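Local coordinates for protein mosquitocidal toxin (Bacillus sphaericus, PDB 2CB4) that probably transfers ADP-ribose from NAD to target proteins through this catalytic domain of a mosquito-killing bacterial toxin, at residues A[155-167]-A[176-188]. The protein carries 1 engineered substitution. Residues are numbered along the deposited sequence; the frame is centred on the assembly and turned at random.
Engineered in segment 176-188: Gln180 (natural residue Glu).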
loop_
_atom_site.group_PDB
_atom_site.type_symbol
_atom_site.label_atom_id
_atom_site.label_comp_id
_atom_site.label_asym_id
_atom_site.label_seq_id
_atom_site.Cartn_x
_atom_site.Cartn_y
_atom_site.Cartn_z
ATOM N N GLU A 155 34.069 14.287 -21.377
ATOM C CA GLU A 155 35.524 14.284 -21.203
ATOM C C GLU A 155 35.829 14.146 -19.716
ATOM O O GLU A 155 35.389 14.944 -18.889
ATOM C CB GLU A 155 36.138 15.576 -21.750
ATOM C CG GLU A 155 37.643 15.681 -21.556
ATOM C CD GLU A 155 38.137 17.087 -21.790
ATOM O OE1 GLU A 155 37.494 18.045 -21.305
ATOM O OE2 GLU A 155 39.135 17.248 -22.515
ATOM N N ILE A 156 36.584 13.110 -19.392
ATOM C CA ILE A 156 36.897 12.772 -18.008
ATOM C C ILE A 156 38.411 12.644 -17.712
ATOM O O ILE A 156 39.188 12.163 -18.552
ATOM C CB ILE A 156 36.230 11.370 -17.721
ATOM C CG1 ILE A 156 34.715 11.438 -17.981
ATOM C CG2 ILE A 156 36.584 10.822 -16.331
ATOM C CD1 ILE A 156 34.107 10.151 -18.443
ATOM N N PHE A 157 38.791 13.037 -16.496
ATOM C CA PHE A 157 40.166 12.902 -15.954
ATOM C C PHE A 157 39.889 12.493 -14.526
ATOM O O PHE A 157 39.441 13.285 -13.729
ATOM C CB PHE A 157 40.948 14.215 -15.985
ATOM C CG PHE A 157 41.282 14.686 -17.388
ATOM C CD1 PHE A 157 42.384 14.156 -18.067
ATOM C CD2 PHE A 157 40.482 15.634 -18.033
ATOM C CE1 PHE A 157 42.699 14.601 -19.345
ATOM C CE2 PHE A 157 40.794 16.072 -19.304
ATOM C CZ PHE A 157 41.916 15.553 -19.962
ATOM N N ALA A 158 40.099 11.221 -14.233
ATOM C CA ALA A 158 39.779 10.675 -12.932
ATOM C C ALA A 158 40.929 9.809 -12.418
ATOM O O ALA A 158 41.715 9.257 -13.199
ATOM C CB ALA A 158 38.478 9.774 -13.080
ATOM N N PRO A 159 40.970 9.625 -11.114
ATOM C CA PRO A 159 41.979 8.764 -10.533
ATOM C C PRO A 159 41.506 7.324 -10.713
ATOM O O PRO A 159 40.304 7.029 -10.612
ATOM C CB PRO A 159 41.904 9.114 -9.019
ATOM C CG PRO A 159 40.480 9.630 -8.810
ATOM C CD PRO A 159 40.227 10.399 -10.075
ATOM N N GLY A 160 42.457 6.415 -10.926
ATOM C CA GLY A 160 42.133 5.006 -11.021
ATOM C C GLY A 160 41.580 4.484 -12.320
ATOM O O GLY A 160 41.866 4.986 -13.419
ATOM N N GLY A 161 40.793 3.427 -12.160
ATOM C CA GLY A 161 40.185 2.721 -13.261
ATOM C C GLY A 161 41.000 1.455 -13.575
ATOM O O GLY A 161 42.213 1.436 -13.406
ATOM N N ILE A 162 40.311 0.412 -14.040
ATOM C CA ILE A 162 40.927 -0.849 -14.448
ATOM C C ILE A 162 41.217 -0.759 -15.929
ATOM O O ILE A 162 40.330 -0.451 -16.721
ATOM C CB ILE A 162 39.955 -2.008 -14.256
ATOM C CG1 ILE A 162 39.452 -2.049 -12.816
ATOM C CG2 ILE A 162 40.566 -3.306 -14.694
ATOM C CD1 ILE A 162 38.239 -3.003 -12.662
ATOM N N ASP A 163 42.467 -1.006 -16.308
ATOM C CA ASP A 163 42.882 -0.993 -17.721
ATOM C C ASP A 163 42.526 -2.375 -18.279
ATOM O O ASP A 163 43.249 -3.356 -18.081
ATOM C CB ASP A 163 44.386 -0.769 -17.813
ATOM C CG ASP A 163 44.868 -0.646 -19.244
ATOM O OD1 ASP A 163 44.309 -1.324 -20.134
ATOM O OD2 ASP A 163 45.799 0.148 -19.483
ATOM N N ILE A 164 41.379 -2.463 -18.938
ATOM C CA ILE A 164 40.857 -3.729 -19.444
ATOM C C ILE A 164 41.774 -4.494 -20.400
ATOM O O ILE A 164 42.012 -5.686 -20.238
ATOM C CB ILE A 164 39.416 -3.540 -20.052
ATOM C CG1 ILE A 164 38.438 -3.031 -18.975
ATOM C CG2 ILE A 164 38.927 -4.831 -20.753
ATOM C CD1 ILE A 164 38.315 -3.936 -17.751
ATOM N N ASN A 165 42.265 -3.814 -21.414
ATOM C CA ASN A 165 43.117 -4.467 -22.376
ATOM C C ASN A 165 44.426 -5.023 -21.767
ATOM O O ASN A 165 44.949 -6.016 -22.246
ATOM C CB ASN A 165 43.366 -3.562 -23.592
ATOM C CG ASN A 165 42.148 -3.464 -24.510
ATOM O OD1 ASN A 165 41.121 -4.084 -24.269
ATOM N ND2 ASN A 165 42.274 -2.710 -25.589
ATOM N N ALA A 166 44.917 -4.396 -20.694
ATOM C CA ALA A 166 46.133 -4.830 -20.006
ATOM C C ALA A 166 45.827 -5.873 -18.930
ATOM O O ALA A 166 46.743 -6.417 -18.332
ATOM C CB ALA A 166 46.847 -3.628 -19.373
ATOM N N SER A 167 44.550 -6.133 -18.660
ATOM C CA SER A 167 44.169 -7.083 -17.612
ATOM C C SER A 167 43.855 -8.476 -18.096
ATOM O O SER A 167 43.778 -9.410 -17.299
ATOM C CB SER A 167 42.952 -6.564 -16.853
ATOM O OG SER A 167 43.191 -5.276 -16.358
ATOM N N PRO A 176 38.312 -6.134 -27.390
ATOM C CA PRO A 176 39.495 -5.281 -27.252
ATOM C C PRO A 176 39.440 -3.933 -27.948
ATOM O O PRO A 176 40.039 -2.954 -27.477
ATOM C CB PRO A 176 40.641 -6.138 -27.837
ATOM C CG PRO A 176 40.056 -7.450 -28.195
ATOM C CD PRO A 176 38.644 -7.526 -27.751
ATOM N N ASN A 177 38.753 -3.884 -29.072
ATOM C CA ASN A 177 38.635 -2.687 -29.876
ATOM C C ASN A 177 38.063 -1.460 -29.218
ATOM O O ASN A 177 38.137 -0.356 -29.791
ATOM C CB ASN A 177 37.731 -2.963 -31.068
ATOM C CG ASN A 177 38.169 -4.194 -31.875
ATOM O OD1 ASN A 177 39.289 -4.669 -31.707
ATOM N ND2 ASN A 177 37.300 -4.666 -32.762
ATOM N N GLU A 178 37.412 -1.630 -28.065
ATOM C CA GLU A 178 36.792 -0.506 -27.385
ATOM C C GLU A 178 37.764 0.302 -26.501
ATOM O O GLU A 178 37.447 1.440 -26.048
ATOM C CB GLU A 178 35.568 -0.965 -26.587
ATOM C CG GLU A 178 34.810 0.159 -25.911
ATOM C CD GLU A 178 33.619 -0.342 -25.165
ATOM O OE1 GLU A 178 33.530 -1.560 -24.869
ATOM O OE2 GLU A 178 32.761 0.486 -24.854
ATOM N N ASP A 179 38.938 -0.298 -26.253
ATOM C CA ASP A 179 39.989 0.288 -25.421
ATOM C C ASP A 179 39.407 0.921 -24.176
ATOM O O ASP A 179 39.536 2.133 -24.008
ATOM C CB ASP A 179 40.736 1.381 -26.174
ATOM C CG ASP A 179 41.330 0.901 -27.474
ATOM O OD1 ASP A 179 41.885 -0.233 -27.506
ATOM O OD2 ASP A 179 41.255 1.668 -28.465
ATOM N N GLN A 180 38.789 0.116 -23.312
ATOM C CA GLN A 180 38.110 0.631 -22.129
ATOM C C GLN A 180 38.878 0.749 -20.896
ATOM O O GLN A 180 39.694 -0.137 -20.576
ATOM C CB GLN A 180 37.075 -0.375 -21.706
ATOM C CG GLN A 180 35.723 -0.228 -22.199
ATOM C CD GLN A 180 34.771 -1.131 -21.401
ATOM O OE1 GLN A 180 34.647 -1.047 -20.144
ATOM N NE2 GLN A 180 34.105 -2.031 -22.095
ATOM N N ILE A 181 38.478 1.729 -20.088
ATOM C CA ILE A 181 38.996 1.891 -18.758
ATOM C C ILE A 181 37.708 1.836 -17.925
ATOM O O ILE A 181 36.814 2.627 -18.155
ATOM C CB ILE A 181 39.736 3.215 -18.595
ATOM C CG1 ILE A 181 40.708 3.443 -19.753
ATOM C CG2 ILE A 181 40.234 3.328 -17.151
ATOM C CD1 ILE A 181 41.893 2.248 -19.906
ATOM N N THR A 182 37.577 0.834 -17.055
ATOM C CA THR A 182 36.369 0.613 -16.257
ATOM C C THR A 182 36.504 1.143 -14.835
ATOM O O THR A 182 37.599 1.028 -14.238
ATOM C CB THR A 182 36.049 -0.902 -16.191
ATOM O OG1 THR A 182 35.866 -1.405 -17.516
ATOM C CG2 THR A 182 34.817 -1.191 -15.361
ATOM N N PHE A 183 35.394 1.717 -14.307
ATOM C CA PHE A 183 35.368 2.290 -12.970
ATOM C C PHE A 183 34.364 1.619 -12.074
ATOM O O PHE A 183 33.171 1.856 -12.187
ATOM C CB PHE A 183 35.114 3.797 -13.028
ATOM C CG PHE A 183 36.235 4.571 -13.666
ATOM C CD1 PHE A 183 37.171 5.264 -12.884
ATOM C CD2 PHE A 183 36.379 4.583 -15.043
ATOM C CE1 PHE A 183 38.218 5.950 -13.477
ATOM C CE2 PHE A 183 37.427 5.281 -15.651
ATOM C CZ PHE A 183 38.360 5.955 -14.867
ATOM N N PRO A 184 34.853 0.786 -11.154
ATOM C CA PRO A 184 33.954 0.112 -10.214
ATOM C C PRO A 184 33.436 1.215 -9.285
ATOM O O PRO A 184 34.230 1.977 -8.709
ATOM C CB PRO A 184 34.899 -0.870 -9.456
ATOM C CG PRO A 184 36.113 -1.004 -10.314
ATOM C CD PRO A 184 36.266 0.360 -10.969
ATOM N N GLY A 185 32.113 1.347 -9.185
ATOM C CA GLY A 185 31.516 2.386 -8.348
ATOM C C GLY A 185 31.226 3.697 -9.104
ATOM O O GLY A 185 30.677 4.638 -8.531
ATOM N N GLY A 186 31.611 3.774 -10.375
ATOM C CA GLY A 186 31.351 4.968 -11.164
ATOM C C GLY A 186 32.360 6.096 -10.982
ATOM O O GLY A 186 33.453 5.897 -10.444
ATOM N N ILE A 187 31.966 7.279 -11.451
ATOM C CA ILE A 187 32.785 8.476 -11.464
ATOM C C ILE A 187 32.004 9.706 -10.965
ATOM O O ILE A 187 30.953 10.036 -11.496
ATOM C CB ILE A 187 33.205 8.734 -12.940
ATOM C CG1 ILE A 187 33.802 7.457 -13.548
ATOM C CG2 ILE A 187 34.112 9.971 -13.093
ATOM C CD1 ILE A 187 33.915 7.475 -15.067
ATOM N N ARG A 188 32.541 10.399 -9.964
ATOM C CA ARG A 188 31.906 11.604 -9.436
ATOM C C ARG A 188 32.007 12.764 -10.439
ATOM O O ARG A 188 32.920 12.797 -11.257
ATOM C CB ARG A 188 32.534 11.941 -8.099
ATOM C CG ARG A 188 32.214 10.853 -7.062
ATOM C CD ARG A 188 32.569 11.305 -5.646
ATOM N NE ARG A 188 33.944 11.808 -5.540
ATOM C CZ ARG A 188 35.018 11.051 -5.320
ATOM N NH1 ARG A 188 34.896 9.741 -5.210
ATOM N NH2 ARG A 188 36.221 11.597 -5.224
HETATM O O HOH W 1 41.881 -0.985 -22.413
HETATM O O HOH W 2 38.745 -2.697 -24.181
#
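Ile162 and Thr182 form an antiparallel hydrogen-bonded pair in the central sheet of the ADP-ribosyltransferase fold, where strand 162-163 lies along the edge of strand 180-184, whose other neighbour is strand 123-131. Two bonds close the pair: Ile162 N to Thr182 O (2.8 Å, nearly straight at 168°) and Thr182 N to Ile162 O (3.1 Å). Ile164 N adds a weak bond to Gln180 O, and water 1 links that same carbonyl to Asn165 N.

Ile162 and Thr182 share one sheet face, Asp163 and Ile181 the other (Ile181 CD1 to Asp163 CA, 4.0 Å). Ile162 CD1 meets Pro184 CG, and Ile164 CG1 lies beside Thr182 OG1 (3.4 Å); Leu111 and Leu115 of helix 111-117 cover these side chains. The Phe183 ring is sandwiched between Ile187 CD1 and Gly161 CA, the latter a CH-pi contact 4.0 Å from the ring centroid, while Pro159 O lies at its edge.

Gln180, engineered from Glu, directs OE1 to Ser125 OG and NE2 to Glu178 OE1 (2.9 Å); the natural Glu-x-Glu pattern is consistent with the ExE motif of arginine-specific ADP-ribosyltransferases.

At the far end Asn165 OD1 takes water 2, which accepts from Gln180 N, and ND2 donates in the amide plane to a lone pair of Pro176 O at 2.9 Å, the same oxygen also accepting from Asp179 N.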